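L544 (Acanthamoeba polyphaga mimivirus, PDB 4AMQ) binds manganese ions and is probably a nucleotidyl transferase of the virion that may take part in transcription-coupled DNA repair. Local coordinates at residues Glu243-Leu248 / Thr271-Tyr276; Asp284-Ile289 / Ile339-Leu344. One frame throughout, in Å; residues are numbered along the deposited sequence.

Contact 1 (Glu243-Leu248 / Thr271-Tyr276)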
# COMPACT_ATOMS: atom_id res chain seq x y z
N GLU A 243 16.10 -0.58 -10.63
CA GLU A 243 15.01 0.36 -10.42
C GLU A 243 15.58 1.64 -9.82
O GLU A 243 15.50 1.88 -8.62
CB GLU A 243 13.95 -0.22 -9.47
CG GLU A 243 13.24 -1.46 -9.99
CD GLU A 243 14.00 -2.74 -9.71
OE1 GLU A 243 15.05 -2.68 -9.03
OE2 GLU A 243 13.54 -3.81 -10.16
N TYR A 244 16.16 2.48 -10.68
CA TYR A 244 16.97 3.61 -10.24
C TYR A 244 16.23 4.67 -9.44
O TYR A 244 16.82 5.37 -8.63
CB TYR A 244 17.69 4.24 -11.44
CG TYR A 244 18.69 3.30 -12.08
CD1 TYR A 244 19.68 2.68 -11.33
CD2 TYR A 244 18.63 3.01 -13.44
CE1 TYR A 244 20.59 1.82 -11.91
CE2 TYR A 244 19.53 2.14 -14.03
CZ TYR A 244 20.51 1.55 -13.26
OH TYR A 244 21.41 0.69 -13.84
N TYR A 245 14.92 4.79 -9.67
CA TYR A 245 14.12 5.73 -8.91
C TYR A 245 13.96 5.27 -7.46
O TYR A 245 14.11 6.06 -6.52
CB TYR A 245 12.74 5.92 -9.54
CG TYR A 245 11.82 6.78 -8.72
CD1 TYR A 245 12.08 8.13 -8.54
CD2 TYR A 245 10.69 6.25 -8.11
CE1 TYR A 245 11.25 8.93 -7.79
CE2 TYR A 245 9.85 7.04 -7.36
CZ TYR A 245 10.13 8.38 -7.20
OH TYR A 245 9.30 9.17 -6.45
N PHE A 246 13.65 4.00 -7.28
CA PHE A 246 13.44 3.45 -5.95
C PHE A 246 14.75 3.22 -5.21
O PHE A 246 14.77 3.12 -3.98
CB PHE A 246 12.60 2.17 -6.02
CG PHE A 246 11.19 2.41 -6.50
CD1 PHE A 246 10.22 2.85 -5.61
CD2 PHE A 246 10.84 2.22 -7.82
CE1 PHE A 246 8.92 3.08 -6.04
CE2 PHE A 246 9.55 2.46 -8.26
CZ PHE A 246 8.59 2.89 -7.36
N MET A 247 15.85 3.17 -5.95
CA MET A 247 17.17 3.04 -5.35
C MET A 247 17.65 4.36 -4.77
O MET A 247 18.65 4.41 -4.06
CB MET A 247 18.18 2.50 -6.37
CG MET A 247 17.86 1.09 -6.86
SD MET A 247 18.61 0.68 -8.44
CE MET A 247 20.34 0.61 -7.99
N LEU A 248 16.93 5.44 -5.07
CA LEU A 248 17.21 6.74 -4.46
C LEU A 248 16.77 6.76 -3.00
O LEU A 248 17.30 7.52 -2.20
CB LEU A 248 16.51 7.86 -5.23
CG LEU A 248 16.97 8.19 -6.65
CD1 LEU A 248 16.07 9.25 -7.25
CD2 LEU A 248 18.42 8.66 -6.66
N THR A 271 9.27 15.93 -5.63
CA THR A 271 8.77 17.00 -6.49
C THR A 271 9.00 16.71 -7.97
O THR A 271 8.05 16.64 -8.75
CB THR A 271 9.37 18.38 -6.12
OG1 THR A 271 8.94 18.74 -4.80
CG2 THR A 271 8.89 19.45 -7.09
N LYS A 272 10.26 16.53 -8.35
CA LYS A 272 10.58 16.26 -9.74
C LYS A 272 9.89 15.00 -10.26
O LYS A 272 9.34 14.99 -11.36
CB LYS A 272 12.09 16.16 -9.94
CG LYS A 272 12.50 15.96 -11.38
CD LYS A 272 14.00 16.04 -11.54
CE LYS A 272 14.41 15.69 -12.96
NZ LYS A 272 13.78 16.60 -13.95
N PHE A 273 9.92 13.94 -9.45
CA PHE A 273 9.32 12.67 -9.86
C PHE A 273 8.12 12.29 -8.99
O PHE A 273 7.64 11.16 -9.04
CB PHE A 273 10.37 11.55 -9.82
CG PHE A 273 11.53 11.79 -10.74
CD1 PHE A 273 11.35 11.82 -12.12
CD2 PHE A 273 12.81 11.97 -10.24
CE1 PHE A 273 12.42 12.04 -12.97
CE2 PHE A 273 13.88 12.19 -11.08
CZ PHE A 273 13.68 12.22 -12.45
N GLY A 274 7.64 13.25 -8.21
CA GLY A 274 6.53 13.02 -7.31
C GLY A 274 5.29 12.43 -7.96
O GLY A 274 4.65 11.56 -7.39
N LEU A 275 4.95 12.91 -9.16
CA LEU A 275 3.73 12.47 -9.83
C LEU A 275 3.84 11.04 -10.36
O LEU A 275 2.85 10.31 -10.40
CB LEU A 275 3.34 13.44 -10.96
CG LEU A 275 2.03 13.13 -11.68
CD1 LEU A 275 0.89 12.93 -10.69
CD2 LEU A 275 1.68 14.23 -12.68
N TYR A 276 5.04 10.64 -10.76
CA TYR A 276 5.29 9.26 -11.17
C TYR A 276 4.97 8.30 -10.03
O TYR A 276 4.35 7.26 -10.24
CB TYR A 276 6.75 9.07 -11.59
CG TYR A 276 7.14 9.83 -12.84
CD1 TYR A 276 7.45 11.18 -12.79
CD2 TYR A 276 7.23 9.18 -14.07
CE1 TYR A 276 7.82 11.87 -13.92
CE2 TYR A 276 7.60 9.87 -15.21
CZ TYR A 276 7.90 11.21 -15.13
OH TYR A 276 8.27 11.91 -16.26
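Tyr245 and Phe273 meet through apolar atoms: the ring atom CE1 of Tyr245 comes to 3.4 Å from CB of Phe273, and CD1 of the same tyrosine lies 4.0 Å from that methylene. The tyrosine side chain runs out from a type I beta turn, Tyr245 to Leu248, leading into the helix that follows. Its CG stands anti to the backbone N (chi1 174°), which sends the ring straight across to the break between helices 259-272 and 274-292. Phe273 occupies that break, just after one helix and at the N-cap position of the next. Its side chain starts toward the tyrosine and then turns off, the two passing each other in opposite directions. As an aromatic pair they are oblique, centroids 6.0 Å apart and planes at 75°.

Around the pair, aromatic and aliphatic groups add to the packing. CG of Lys272 lies 3.9 Å above one face of the Phe273 ring, over its centre, while CE1 of Tyr276 meets that ring's edge in plane. CD2 of Tyr245 sits over the centre of the Phe246 ring.

The polar groups of Tyr245 find partners beyond the two segments. Its hydroxyl hydrogen-bonds to the carbonyl oxygen of Ile269, near the end of helix 259-272, and the backbone N of Tyr245 is hydrogen-bonded to OD1 of Asn357 on helix 334-368.

The phenol thus has two roles: its CE1 packs on the buried methylene of Phe273, and its hydroxyl, bonded to a main-chain carbonyl, probably helps to hold the ring beside the helix break.

Contact 2 (Asp284-Ile289 / Ile339-Leu344); sequences DSYRTI and IAWNTL
Two helices of the helical domain, 274-292 and 334-368, face each other here, their short segments running in roughly opposite directions at 135° with axes 10.5 Å apart at closest approach. Tyr286 bridges the gap. With CG anti to the backbone N (chi1 -170°), its ring extends toward the partner helix and brings OH to 3.3 Å from CB of Trp341. The same oxygen lies in the plane of the indole, at its edge, 3.7 Å from CE3; the two side chains cross at about a right angle. The hydroxyl hydrogen-bonds to the carbonyl oxygen of Ile338, one residue before the segment.

Asn342 lies obliquely against the CD1-CE1 side of the tyrosine. Its amide plane is only 17° from the ring plane, with OD1 3.5 Å from CD1 of Tyr286 and CB 3.7 Å from CE1. Arg287 adds its aliphatic stem, CG standing 3.8 Å from that OD1, while its guanidinium plane is almost perpendicular to the amide. Farther out, the arginine forms a long salt bridge with Asp284, one turn back on its own helix, NH1 to OD1 3.5 Å, and makes a cation-pi contact with Tyr349 of helix 334-368.

Helix 297-311 packs on the pair: Ala300, Ile303 and Ile304 touch Tyr286, and Ile304 also touches Trp341.

The chemistry is uneven. The phenol oxygen, set among carbon atoms, is satisfied by a main-chain carbonyl of helix 334-368, whereas OD1 of Asn342 is buried against ring and methylene carbons with no polar partner in the model. Between the two segments the contact is therefore packing; polar links between the helices come from the bond to Ile338 and, farther along, the arginine's contacts with Tyr349 and, weakly, Thr346.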
# COMPACT_ATOMS: atom_id res chain seq x y z
N ASP A 284 -2.14 1.10 -7.77
CA ASP A 284 -2.22 0.09 -6.71
C ASP A 284 -3.56 0.15 -5.96
O ASP A 284 -4.10 -0.87 -5.55
CB ASP A 284 -1.07 0.25 -5.72
CG ASP A 284 0.23 -0.31 -6.24
OD1 ASP A 284 0.20 -1.27 -7.04
OD2 ASP A 284 1.29 0.20 -5.82
N SER A 285 -4.09 1.36 -5.78
CA SER A 285 -5.40 1.54 -5.14
C SER A 285 -6.52 0.87 -5.94
O SER A 285 -7.38 0.19 -5.37
CB SER A 285 -5.69 3.02 -4.93
OG SER A 285 -4.77 3.59 -4.03
N TYR A 286 -6.51 1.06 -7.25
CA TYR A 286 -7.45 0.39 -8.14
C TYR A 286 -7.36 -1.12 -7.93
O TYR A 286 -8.36 -1.77 -7.62
CB TYR A 286 -7.14 0.75 -9.60
CG TYR A 286 -8.17 0.33 -10.62
CD1 TYR A 286 -8.31 -1.00 -10.99
CD2 TYR A 286 -9.00 1.27 -11.22
CE1 TYR A 286 -9.25 -1.39 -11.93
CE2 TYR A 286 -9.94 0.89 -12.17
CZ TYR A 286 -10.06 -0.44 -12.52
OH TYR A 286 -10.99 -0.81 -13.45
N ARG A 287 -6.15 -1.66 -8.08
CA ARG A 287 -5.90 -3.09 -7.92
C ARG A 287 -6.37 -3.64 -6.58
O ARG A 287 -7.07 -4.65 -6.53
CB ARG A 287 -4.41 -3.38 -8.06
CG ARG A 287 -3.86 -3.21 -9.45
CD ARG A 287 -2.35 -3.12 -9.39
NE ARG A 287 -1.73 -3.39 -10.68
CZ ARG A 287 -0.41 -3.50 -10.85
NH1 ARG A 287 0.40 -3.36 -9.82
NH2 ARG A 287 0.08 -3.75 -12.05
N THR A 288 -5.96 -2.98 -5.51
CA THR A 288 -6.29 -3.43 -4.16
C THR A 288 -7.80 -3.44 -3.92
O THR A 288 -8.34 -4.43 -3.43
CB THR A 288 -5.61 -2.55 -3.09
OG1 THR A 288 -4.19 -2.69 -3.19
CG2 THR A 288 -6.06 -2.96 -1.70
N ILE A 289 -8.47 -2.35 -4.28
CA ILE A 289 -9.91 -2.27 -4.10
C ILE A 289 -10.61 -3.31 -4.97
O ILE A 289 -11.52 -4.00 -4.51
CB ILE A 289 -10.46 -0.86 -4.41
CG1 ILE A 289 -9.79 0.18 -3.52
CG2 ILE A 289 -11.97 -0.83 -4.23
CD1 ILE A 289 -10.15 1.61 -3.87
N ILE A 339 -12.62 -4.77 -15.58
CA ILE A 339 -11.60 -5.78 -15.81
C ILE A 339 -10.60 -5.38 -16.90
O ILE A 339 -9.39 -5.48 -16.71
CB ILE A 339 -12.26 -7.12 -16.19
CG1 ILE A 339 -13.08 -7.65 -15.01
CG2 ILE A 339 -11.22 -8.13 -16.65
CD1 ILE A 339 -14.05 -8.75 -15.39
N ALA A 340 -11.11 -4.93 -18.04
CA ALA A 340 -10.25 -4.49 -19.15
C ALA A 340 -9.34 -3.35 -18.70
O ALA A 340 -8.16 -3.33 -19.04
CB ALA A 340 -11.09 -4.08 -20.34
N TRP A 341 -9.91 -2.41 -17.96
CA TRP A 341 -9.13 -1.32 -17.38
C TRP A 341 -8.03 -1.85 -16.47
O TRP A 341 -6.89 -1.39 -16.53
CB TRP A 341 -10.03 -0.39 -16.57
CG TRP A 341 -10.74 0.62 -17.39
CD1 TRP A 341 -10.41 1.05 -18.65
CD2 TRP A 341 -11.93 1.36 -17.03
NE1 TRP A 341 -11.30 2.00 -19.08
CE2 TRP A 341 -12.24 2.20 -18.10
CE3 TRP A 341 -12.73 1.36 -15.89
CZ2 TRP A 341 -13.34 3.06 -18.07
CZ3 TRP A 341 -13.82 2.21 -15.87
CH2 TRP A 341 -14.11 3.05 -16.95
N ASN A 342 -8.37 -2.80 -15.61
CA ASN A 342 -7.41 -3.35 -14.67
C ASN A 342 -6.22 -3.92 -15.43
O ASN A 342 -5.07 -3.68 -15.08
CB ASN A 342 -8.07 -4.42 -13.79
CG ASN A 342 -7.21 -4.81 -12.59
OD1 ASN A 342 -6.60 -3.96 -11.94
ND2 ASN A 342 -7.16 -6.10 -12.30
N THR A 343 -6.52 -4.67 -16.49
CA THR A 343 -5.49 -5.24 -17.35
C THR A 343 -4.60 -4.17 -17.97
O THR A 343 -3.37 -4.29 -17.97
CB THR A 343 -6.13 -6.09 -18.47
OG1 THR A 343 -6.73 -7.25 -17.90
CG2 THR A 343 -5.08 -6.51 -19.50
N LEU A 344 -5.21 -3.11 -18.50
CA LEU A 344 -4.46 -2.03 -19.13
C LEU A 344 -3.66 -1.19 -18.13
O LEU A 344 -2.60 -0.66 -18.46
CB LEU A 344 -5.38 -1.15 -19.97
CG LEU A 344 -5.91 -1.86 -21.22
CD1 LEU A 344 -7.11 -1.13 -21.81
CD2 LEU A 344 -4.80 -2.01 -22.26

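From the N terminus, the chain leaves the sheet by strand 209-217 and enters the helical domain. Contact 1 closes a short, mostly helical loop of 22 residues, bringing the turn at 243-248 against the break before helix 274-292. That helix then carries the chain into contact 2, whose 49-residue loop takes in helices 297-311 and 319-331 before helix 334-368 returns. The loops follow in series, neither nesting nor crossing. The centres of the two contacts lie about 22 Å apart, their nearest atoms about 8 Å, without touching. Helix 274-292 serves both; helix 334-368, a partner in contact 2, also passes contact 1, where Asn357 and Ser360 meet Tyr245.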